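Ribulose bisphosphate carboxylase small chain (Galdieria sulphuraria, PDB 4F0H) forms the small subunit of a sixteen-chain Rubisco, the carboxylase that fixes carbon dioxide onto ribulose bisphosphate, and probably helps hold its large subunits together. Local coordinates at residues 38-43 with 125-130; 109-114 with 121-126; 80-85 with 96-101. All coordinates share one frame; numbering follows the deposited sequence.

Contact 1: residues 38-43 with 125-130; sequences TNDIHP and IQAYET
H42 presents the edge of its imidazole to I125: CD2 lies 3.1 Å from I125 O, with that oxygen near the ring plane, and the ring crosses the I125 side chain at about a right angle. I125 CG2 stands off the ring plane, over the NE2-CD2 side, 4.0 Å from H42 NE2. A flat ring suits this place because its edge can meet a strand carbonyl while a methyl lies off its plane. The histidine reaches across because its CG stands anti to the backbone N (chi1 -166°), while ND1 bonds back to the backbone N of R44. The second close touch runs from D40 OD1 to the methyl T130 CG2, at 3.6 Å. The threonine turns its two branches to different uses. CG2 meets the aspartate, whereas OG1 donates to A127 O at 2.6 Å and accepts from Q126 NE2, which holds the hydroxyl on its own segment. Between these two touches the fit is looser: I41 CG2 and A127 CB approach only to 4.4 Å, and ordered waters take over the polar links. One water donates to D40 OD1 at 2.8 Å and accepts from A127 N; another joins H42 NE2 to I125 N. D40 OD1 also accepts from H42 N, forming an Asx turn that shapes the loop. Its OD2 makes a salt bridge to R113 of a neighbouring small subunit, a mate that would favour the charged carboxylate. Residues 38-43 lead out of strand 32-38 toward strand 49-50, and 125-130 carry the end of strand 121-127 into a 3-10 turn; F109 of strand 109-115 packs against I41, A127 and I125, tying the loop to the hairpin.

Contact 2: residues 109-114 with 121-126; sequences FNLIRQ and IKYSIQ
F109 and I125 cross obliquely, with ring atom CD2 only 3.4 Å from the methyl CG2 of the isoleucine. The phenylalanine's CG is anti to its carbonyl carbon (chi1 -69°), a turn that brings the ring across to the partner strand; a broad apolar ring suits a spot where I41 and I3 also touch it. With an alanine here, the methyl of I125 and the side chain of I41 would probably lose their shared packing partner, and the loop of residues 38-43 would be joined less firmly to the hairpin. On the face that carries I125, L111 reaches diagonally, its CD1 lying 3.6 Å from Y123 CD2 at the ring's edge and 4.0 Å from I125 CG1. One face of the tyrosine is covered by I121 CG2, 3.6 Å above the plane and over its centre, and that methyl also meets R113 CB at 3.7 Å. Extended from CG to NE, R113 carries its guanidinium out to D40 of a neighbouring small subunit and to an acidic residue of another protein chain. Q114, bent at chi2, and K122, bent at chi2 and chi4, lie side by side, linked by a water that lies 2.7 Å from Q114 OE1 and accepts from K122 NZ, while Q114 NE2 bonds to D116. Six backbone hydrogen bonds, two in each of the pairs N110-Q126, I112-S124 and Q114-K122, set the register. This is a regular antiparallel beta hairpin; Y123 makes backbone bonds to a further small subunit, consistent with the intersubunit beta-barrel that such C-terminal hairpins form in red-type Rubisco.

Contact 3: residues 80-85 with 96-101; sequences IKVVGF and ISFIVN
A classic beta bulge marks one end of this antiparallel hairpin, built from strands 79-86 and 93-101 of the main small-subunit sheet. V100 and N101 both face I80, whose carbonyl oxygen takes two bonds: from V100 N at 2.8 Å and from N101 N at 3.2 Å. The bulge swings V100 against its neighbours, so that its CG2 packs 3.6 Å from I80 CG2 and its CG1 lies 3.7 Å from V82 CG2. Valine suits V100, since its two methyls can serve I80 and V82 separately. Next along, F98 holds its CG in the crowded position between backbone N and carbonyl carbon (chi1 58°), which turns a face of the ring to V82, whose CB sits over it, offset toward the rim and 4.0 Å from F98 CZ. Helices 16-28 and 61-74 supply further partners, I19 for V100 and I68 for V82. Glycine fits at G84 because a beta carbon there would crowd I96 CG2. The other face of the sheet is mixed. K81 stretches its chain past S97, with CD 3.6 Å from S97 OG, and one water joins the two: it accepts from K81 NZ at 2.8 Å and also bonds the serine hydroxyl. W48 adds a cation-pi contact to the lysine. The face of I80, V82 and F98 is thus mostly apolar, whereas K81 and S97 bring polar groups among V83 and I99 on the other, where the charge of the buried ammonium is probably eased by the water and the indole.

How the contacts relate
All three contacts are buried, but for different reasons. Contact 3 lies about 5 Å from the centre of the chain, in the main sheet beneath its own helices. Contact 2, about 23 Å from that centre, projects outward and is covered largely by other small subunits and another protein chain. Contact 1 adjoins contact 2: it shares I125, Q126 and strand 121-127 with it, and F109 touches its loop directly. Contact 3 touches neither. Both hairpins rest on backbone ladders, regular in 109-114 with 121-126 and bulged in 80-85 with 96-101, whereas contact 1 relies on waters and scattered side-chain touches. Intersubunit salt bridging belongs to contacts 1 and 2.

Contact 1: residues 38-43 with 125-130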
loop_
_atom_site.group_PDB
_atom_site.type_symbol
_atom_site.label_atom_id
_atom_site.label_comp_id
_atom_site.label_asym_id
_atom_site.label_seq_id
_atom_site.Cartn_x
_atom_site.Cartn_y
_atom_site.Cartn_z
ATOM N N THR B 38 -45.855 -8.661 12.160
ATOM C CA THR B 38 -44.641 -8.474 12.945
ATOM C C THR B 38 -44.922 -7.532 14.075
ATOM O O THR B 38 -45.820 -6.696 13.963
ATOM C CB THR B 38 -43.498 -7.868 12.110
ATOM O OG1 THR B 38 -42.295 -8.073 12.855
ATOM C CG2 THR B 38 -43.663 -6.352 11.963
ATOM N N ASN B 39 -44.146 -7.617 15.154
ATOM C CA ASN B 39 -44.182 -6.577 16.187
ATOM C C ASN B 39 -42.744 -6.003 16.446
ATOM O O ASN B 39 -42.498 -5.416 17.462
ATOM C CB ASN B 39 -44.895 -7.025 17.523
ATOM C CG ASN B 39 -44.193 -8.197 18.248
ATOM O OD1 ASN B 39 -43.069 -8.543 17.962
ATOM N ND2 ASN B 39 -44.944 -8.884 19.155
ATOM N N ASP B 40 -41.807 -6.188 15.510
ATOM C CA ASP B 40 -40.603 -5.327 15.491
ATOM C C ASP B 40 -40.742 -4.480 14.217
ATOM O O ASP B 40 -40.477 -4.964 13.109
ATOM C CB ASP B 40 -39.344 -6.169 15.484
ATOM C CG ASP B 40 -38.097 -5.358 15.182
ATOM O OD1 ASP B 40 -38.170 -4.125 15.135
ATOM O OD2 ASP B 40 -37.026 -5.949 15.022
ATOM N N ILE B 41 -41.288 -3.277 14.353
ATOM C CA ILE B 41 -41.592 -2.457 13.132
ATOM C C ILE B 41 -40.327 -1.728 12.481
ATOM O O ILE B 41 -40.439 -0.793 11.667
ATOM C CB ILE B 41 -42.840 -1.566 13.374
ATOM C CG1 ILE B 41 -43.410 -1.066 12.033
ATOM C CG2 ILE B 41 -42.516 -0.436 14.350
ATOM C CD1 ILE B 41 -44.068 -2.082 11.186
ATOM N N HIS B 42 -39.118 -2.149 12.865
ATOM C CA HIS B 42 -37.906 -1.557 12.268
ATOM C C HIS B 42 -38.015 -1.673 10.736
ATOM O O HIS B 42 -38.404 -2.732 10.185
ATOM C CB HIS B 42 -36.677 -2.324 12.753
ATOM C CG HIS B 42 -35.376 -1.618 12.494
ATOM N ND1 HIS B 42 -34.783 -1.559 11.234
ATOM C CD2 HIS B 42 -34.566 -0.920 13.329
ATOM C CE1 HIS B 42 -33.647 -0.869 11.322
ATOM N NE2 HIS B 42 -33.489 -0.482 12.586
ATOM N N PRO B 43 -37.648 -0.612 10.047
ATOM C CA PRO B 43 -37.692 -0.603 8.584
ATOM C C PRO B 43 -36.718 -1.518 7.913
ATOM O O PRO B 43 -36.857 -1.728 6.694
ATOM C CB PRO B 43 -37.271 0.833 8.219
ATOM C CG PRO B 43 -36.520 1.331 9.412
ATOM C CD PRO B 43 -37.193 0.702 10.599
ATOM N N ILE B 125 -31.386 2.834 15.094
ATOM C CA ILE B 125 -32.757 3.099 15.349
ATOM C C ILE B 125 -33.312 1.844 15.998
ATOM O O ILE B 125 -33.059 0.749 15.532
ATOM C CB ILE B 125 -33.378 3.375 13.944
ATOM C CG1 ILE B 125 -33.069 4.853 13.560
ATOM C CG2 ILE B 125 -34.865 3.027 13.842
ATOM C CD1 ILE B 125 -33.174 5.077 12.034
ATOM N N GLN B 126 -34.104 2.006 17.049
ATOM C CA GLN B 126 -34.632 0.860 17.779
ATOM C C GLN B 126 -36.089 1.141 18.166
ATOM O O GLN B 126 -36.390 2.160 18.762
ATOM C CB GLN B 126 -33.867 0.666 19.088
ATOM C CG GLN B 126 -34.342 -0.591 19.886
ATOM C CD GLN B 126 -33.519 -1.833 19.513
ATOM O OE1 GLN B 126 -32.320 -1.693 19.362
ATOM N NE2 GLN B 126 -34.164 -3.052 19.330
ATOM N N ALA B 127 -37.009 0.270 17.780
ATOM C CA ALA B 127 -38.382 0.561 18.106
ATOM C C ALA B 127 -38.579 0.433 19.622
ATOM O O ALA B 127 -38.119 -0.539 20.230
ATOM C CB ALA B 127 -39.341 -0.391 17.337
ATOM N N TYR B 128 -39.311 1.367 20.231
ATOM C CA TYR B 128 -39.496 1.274 21.673
ATOM C C TYR B 128 -40.120 -0.027 22.099
ATOM O O TYR B 128 -39.744 -0.600 23.103
ATOM C CB TYR B 128 -40.367 2.451 22.148
ATOM C CG TYR B 128 -39.526 3.681 22.171
ATOM C CD1 TYR B 128 -39.753 4.743 21.282
ATOM C CD2 TYR B 128 -38.457 3.760 23.045
ATOM C CE1 TYR B 128 -38.963 5.851 21.296
ATOM C CE2 TYR B 128 -37.645 4.916 23.067
ATOM C CZ TYR B 128 -37.886 5.928 22.194
ATOM O OH TYR B 128 -37.076 7.069 22.240
ATOM N N GLU B 129 -41.073 -0.548 21.337
ATOM C CA GLU B 129 -41.684 -1.786 21.846
ATOM C C GLU B 129 -40.661 -2.924 21.898
ATOM O O GLU B 129 -40.876 -3.902 22.576
ATOM C CB GLU B 129 -42.920 -2.156 21.066
ATOM C CG GLU B 129 -44.018 -1.142 21.405
ATOM C CD GLU B 129 -44.464 -1.275 22.869
ATOM O OE1 GLU B 129 -44.885 -2.401 23.291
ATOM O OE2 GLU B 129 -44.389 -0.265 23.581
ATOM N N THR B 130 -39.540 -2.812 21.189
ATOM C CA THR B 130 -38.637 -3.973 21.188
ATOM C C THR B 130 -37.711 -3.910 22.388
ATOM O O THR B 130 -36.885 -4.786 22.551
ATOM C CB THR B 130 -37.763 -4.049 19.915
ATOM O OG1 THR B 130 -36.983 -2.854 19.820
ATOM C CG2 THR B 130 -38.611 -4.186 18.683
HETATM O O HOH W 1 -36.416 -2.336 16.339
HETATM O O HOH W 2 -30.839 0.863 12.861
#

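Contact 2: residues 109-114 with 121-126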
loop_
_atom_site.group_PDB
_atom_site.type_symbol
_atom_site.label_atom_id
_atom_site.label_comp_id
_atom_site.label_asym_id
_atom_site.label_seq_id
_atom_site.Cartn_x
_atom_site.Cartn_y
_atom_site.Cartn_z
ATOM N N PHE B 109 -39.652 5.227 17.673
ATOM C CA PHE B 109 -38.263 4.758 17.604
ATOM C C PHE B 109 -37.304 5.562 18.420
ATOM O O PHE B 109 -37.428 6.736 18.449
ATOM C CB PHE B 109 -37.721 4.803 16.179
ATOM C CG PHE B 109 -38.369 3.789 15.256
ATOM C CD1 PHE B 109 -39.438 4.145 14.447
ATOM C CD2 PHE B 109 -37.909 2.496 15.208
ATOM C CE1 PHE B 109 -40.027 3.200 13.579
ATOM C CE2 PHE B 109 -38.497 1.568 14.346
ATOM C CZ PHE B 109 -39.555 1.919 13.529
ATOM N N ASN B 110 -36.367 4.904 19.092
ATOM C CA ASN B 110 -35.272 5.584 19.736
ATOM C C ASN B 110 -34.189 5.783 18.686
ATOM O O ASN B 110 -33.963 4.895 17.911
ATOM C CB ASN B 110 -34.712 4.767 20.931
ATOM C CG ASN B 110 -33.745 5.634 21.837
ATOM O OD1 ASN B 110 -33.676 6.899 21.724
ATOM N ND2 ASN B 110 -33.020 4.970 22.696
ATOM N N LEU B 111 -33.548 6.954 18.661
ATOM C CA LEU B 111 -32.389 7.198 17.788
ATOM C C LEU B 111 -31.106 7.244 18.650
ATOM O O LEU B 111 -30.976 8.093 19.560
ATOM C CB LEU B 111 -32.564 8.464 16.927
ATOM C CG LEU B 111 -31.390 8.914 16.055
ATOM C CD1 LEU B 111 -31.219 8.086 14.899
ATOM C CD2 LEU B 111 -31.617 10.378 15.571
ATOM N N ILE B 112 -30.162 6.341 18.340
ATOM C CA ILE B 112 -28.907 6.188 19.098
ATOM C C ILE B 112 -27.740 6.728 18.261
ATOM O O ILE B 112 -27.660 6.427 17.083
ATOM C CB ILE B 112 -28.661 4.732 19.423
ATOM C CG1 ILE B 112 -29.839 4.236 20.288
ATOM C CG2 ILE B 112 -27.352 4.636 20.223
ATOM C CD1 ILE B 112 -30.352 2.995 19.997
ATOM N N ARG B 113 -26.896 7.579 18.839
ATOM C CA ARG B 113 -25.782 8.195 18.084
ATOM C C ARG B 113 -24.475 7.784 18.741
ATOM O O ARG B 113 -24.141 8.283 19.834
ATOM C CB ARG B 113 -25.882 9.661 18.272
ATOM C CG ARG B 113 -27.218 10.206 17.773
ATOM C CD ARG B 113 -27.266 11.694 18.070
ATOM N NE ARG B 113 -28.364 12.258 17.309
ATOM C CZ ARG B 113 -29.556 12.527 17.817
ATOM N NH1 ARG B 113 -29.790 12.288 19.106
ATOM N NH2 ARG B 113 -30.496 13.093 17.036
ATOM N N GLN B 114 -23.711 6.913 18.092
ATOM C CA GLN B 114 -22.435 6.510 18.670
ATOM C C GLN B 114 -21.412 7.404 17.972
ATOM O O GLN B 114 -21.394 7.461 16.736
ATOM C CB GLN B 114 -22.095 5.038 18.358
ATOM C CG GLN B 114 -20.783 4.622 19.031
ATOM C CD GLN B 114 -19.851 4.065 18.046
ATOM O OE1 GLN B 114 -20.083 2.987 17.558
ATOM N NE2 GLN B 114 -18.820 4.870 17.630
ATOM N N ILE B 121 -20.916 9.947 13.005
ATOM C CA ILE B 121 -21.676 9.233 13.990
ATOM C C ILE B 121 -22.130 7.889 13.351
ATOM O O ILE B 121 -22.388 7.819 12.136
ATOM C CB ILE B 121 -22.948 10.088 14.369
ATOM C CG1 ILE B 121 -22.570 11.353 15.125
ATOM C CG2 ILE B 121 -24.009 9.196 15.120
ATOM C CD1 ILE B 121 -23.734 12.361 15.226
ATOM N N LYS B 122 -22.228 6.832 14.137
ATOM C CA LYS B 122 -22.807 5.584 13.709
ATOM C C LYS B 122 -24.184 5.539 14.381
ATOM O O LYS B 122 -24.271 5.626 15.589
ATOM C CB LYS B 122 -21.969 4.430 14.246
ATOM C CG LYS B 122 -20.551 4.351 13.695
ATOM C CD LYS B 122 -20.554 3.465 12.464
ATOM C CE LYS B 122 -19.187 3.376 11.786
ATOM N NZ LYS B 122 -18.264 2.665 12.689
ATOM N N TYR B 123 -25.244 5.481 13.590
ATOM C CA TYR B 123 -26.643 5.550 14.073
ATOM C C TYR B 123 -27.238 4.178 14.185
ATOM O O TYR B 123 -27.013 3.320 13.296
ATOM C CB TYR B 123 -27.526 6.240 13.017
ATOM C CG TYR B 123 -27.203 7.752 12.908
ATOM C CD1 TYR B 123 -26.152 8.195 12.096
ATOM C CD2 TYR B 123 -27.905 8.722 13.669
ATOM C CE1 TYR B 123 -25.826 9.605 12.016
ATOM C CE2 TYR B 123 -27.603 10.126 13.546
ATOM C CZ TYR B 123 -26.554 10.535 12.717
ATOM O OH TYR B 123 -26.165 11.870 12.570
ATOM N N SER B 124 -28.001 3.977 15.260
ATOM C CA SER B 124 -29.009 2.949 15.249
ATOM C C SER B 124 -30.395 3.561 15.557
ATOM O O SER B 124 -30.557 4.561 16.255
ATOM C CB SER B 124 -28.766 1.854 16.279
ATOM O OG SER B 124 -27.377 1.647 16.522
ATOM N N ILE B 125 -31.386 2.834 15.094
ATOM C CA ILE B 125 -32.757 3.099 15.349
ATOM C C ILE B 125 -33.312 1.844 15.998
ATOM O O ILE B 125 -33.059 0.749 15.532
ATOM C CB ILE B 125 -33.378 3.375 13.944
ATOM C CG1 ILE B 125 -33.069 4.853 13.560
ATOM C CG2 ILE B 125 -34.865 3.027 13.842
ATOM C CD1 ILE B 125 -33.174 5.077 12.034
ATOM N N GLN B 126 -34.104 2.006 17.049
ATOM C CA GLN B 126 -34.632 0.860 17.779
ATOM C C GLN B 126 -36.089 1.141 18.166
ATOM O O GLN B 126 -36.390 2.160 18.762
ATOM C CB GLN B 126 -33.867 0.666 19.088
ATOM C CG GLN B 126 -34.342 -0.591 19.886
ATOM C CD GLN B 126 -33.519 -1.833 19.513
ATOM O OE1 GLN B 126 -32.320 -1.693 19.362
ATOM N NE2 GLN B 126 -34.164 -3.052 19.330
HETATM O O HOH W 3 -18.262 2.005 15.786
#

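Contact 3: residues 80-85 with 96-101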
loop_
_atom_site.group_PDB
_atom_site.type_symbol
_atom_site.label_atom_id
_atom_site.label_comp_id
_atom_site.label_asym_id
_atom_site.label_seq_id
_atom_site.Cartn_x
_atom_site.Cartn_y
_atom_site.Cartn_z
ATOM N N ILE B 80 -49.766 -6.093 10.415
ATOM C CA ILE B 80 -50.070 -7.197 9.461
ATOM C C ILE B 80 -50.143 -6.535 8.123
ATOM O O ILE B 80 -50.823 -5.466 7.953
ATOM C CB ILE B 80 -51.472 -7.870 9.788
ATOM C CG1 ILE B 80 -51.555 -8.281 11.290
ATOM C CG2 ILE B 80 -51.814 -8.988 8.806
ATOM C CD1 ILE B 80 -52.926 -8.948 11.708
ATOM N N LYS B 81 -49.485 -7.161 7.141
ATOM C CA LYS B 81 -49.495 -6.667 5.801
ATOM C C LYS B 81 -49.826 -7.714 4.781
ATOM O O LYS B 81 -49.653 -8.922 5.004
ATOM C CB LYS B 81 -48.153 -6.033 5.419
ATOM C CG LYS B 81 -46.948 -6.979 5.601
ATOM C CD LYS B 81 -45.665 -6.291 5.177
ATOM C CE LYS B 81 -44.517 -7.267 4.901
ATOM N NZ LYS B 81 -43.248 -6.500 5.057
ATOM N N VAL B 82 -50.268 -7.237 3.624
ATOM C CA VAL B 82 -50.544 -8.169 2.549
ATOM C C VAL B 82 -49.542 -7.913 1.488
ATOM O O VAL B 82 -49.234 -6.734 1.224
ATOM C CB VAL B 82 -51.992 -7.997 1.996
ATOM C CG1 VAL B 82 -52.200 -8.958 0.840
ATOM C CG2 VAL B 82 -52.989 -8.328 3.102
ATOM N N VAL B 83 -49.015 -8.964 0.875
ATOM C CA VAL B 83 -47.886 -8.766 -0.022
ATOM C C VAL B 83 -48.194 -9.485 -1.318
ATOM O O VAL B 83 -48.696 -10.577 -1.277
ATOM C CB VAL B 83 -46.581 -9.363 0.598
ATOM C CG1 VAL B 83 -45.423 -9.134 -0.311
ATOM C CG2 VAL B 83 -46.223 -8.653 1.861
ATOM N N GLY B 84 -47.934 -8.879 -2.475
ATOM C CA GLY B 84 -48.207 -9.603 -3.740
ATOM C C GLY B 84 -46.901 -9.785 -4.473
ATOM O O GLY B 84 -46.193 -8.774 -4.764
ATOM N N PHE B 85 -46.565 -11.060 -4.743
ATOM C CA PHE B 85 -45.308 -11.466 -5.365
ATOM C C PHE B 85 -45.611 -11.745 -6.827
ATOM O O PHE B 85 -46.528 -12.535 -7.142
ATOM C CB PHE B 85 -44.831 -12.793 -4.749
ATOM C CG PHE B 85 -44.537 -12.705 -3.309
ATOM C CD1 PHE B 85 -43.368 -12.067 -2.863
ATOM C CD2 PHE B 85 -45.404 -13.233 -2.388
ATOM C CE1 PHE B 85 -43.096 -11.965 -1.505
ATOM C CE2 PHE B 85 -45.140 -13.151 -0.999
ATOM C CZ PHE B 85 -43.993 -12.501 -0.561
ATOM N N ILE B 96 -46.342 -5.157 -4.578
ATOM C CA ILE B 96 -47.245 -4.355 -3.785
ATOM C C ILE B 96 -47.206 -4.934 -2.373
ATOM O O ILE B 96 -47.059 -6.176 -2.217
ATOM C CB ILE B 96 -48.676 -4.389 -4.370
ATOM C CG1 ILE B 96 -49.605 -3.487 -3.597
ATOM C CG2 ILE B 96 -49.270 -5.775 -4.324
ATOM C CD1 ILE B 96 -50.979 -3.396 -4.191
ATOM N N SER B 97 -47.325 -4.068 -1.374
ATOM C CA SER B 97 -47.260 -4.477 0.081
ATOM C C SER B 97 -47.925 -3.382 0.926
ATOM O O SER B 97 -47.452 -2.253 0.947
ATOM C CB SER B 97 -45.813 -4.678 0.479
ATOM O OG SER B 97 -45.626 -4.832 1.869
ATOM N N PHE B 98 -49.065 -3.683 1.568
ATOM C CA PHE B 98 -49.733 -2.646 2.330
ATOM C C PHE B 98 -50.256 -3.196 3.664
ATOM O O PHE B 98 -50.573 -4.421 3.859
ATOM C CB PHE B 98 -50.864 -2.024 1.490
ATOM C CG PHE B 98 -51.860 -3.020 1.038
ATOM C CD1 PHE B 98 -51.688 -3.692 -0.158
ATOM C CD2 PHE B 98 -52.984 -3.306 1.818
ATOM C CE1 PHE B 98 -52.614 -4.621 -0.580
ATOM C CE2 PHE B 98 -53.908 -4.242 1.401
ATOM C CZ PHE B 98 -53.704 -4.916 0.192
ATOM N N ILE B 99 -50.353 -2.273 4.591
ATOM C CA ILE B 99 -50.749 -2.563 5.918
ATOM C C ILE B 99 -52.277 -2.719 6.001
ATOM O O ILE B 99 -53.041 -1.888 5.480
ATOM C CB ILE B 99 -50.334 -1.439 6.903
ATOM C CG1 ILE B 99 -48.840 -1.149 6.824
ATOM C CG2 ILE B 99 -50.725 -1.787 8.341
ATOM C CD1 ILE B 99 -48.028 -2.163 7.360
ATOM N N VAL B 100 -52.689 -3.802 6.677
ATOM C CA VAL B 100 -54.131 -4.122 6.942
ATOM C C VAL B 100 -54.434 -4.253 8.423
ATOM O O VAL B 100 -55.583 -4.509 8.833
ATOM C CB VAL B 100 -54.575 -5.426 6.260
ATOM C CG1 VAL B 100 -54.436 -5.329 4.801
ATOM C CG2 VAL B 100 -53.779 -6.633 6.838
ATOM N N ASN B 101 -53.404 -4.150 9.244
ATOM C CA ASN B 101 -53.647 -3.996 10.683
ATOM C C ASN B 101 -52.524 -3.296 11.374
ATOM O O ASN B 101 -51.370 -3.665 11.152
ATOM C CB ASN B 101 -53.808 -5.372 11.292
ATOM C CG ASN B 101 -54.341 -5.322 12.703
ATOM O OD1 ASN B 101 -53.614 -5.583 13.656
ATOM N ND2 ASN B 101 -55.604 -4.983 12.849
HETATM O O HOH W 4 -42.946 -5.537 2.402
#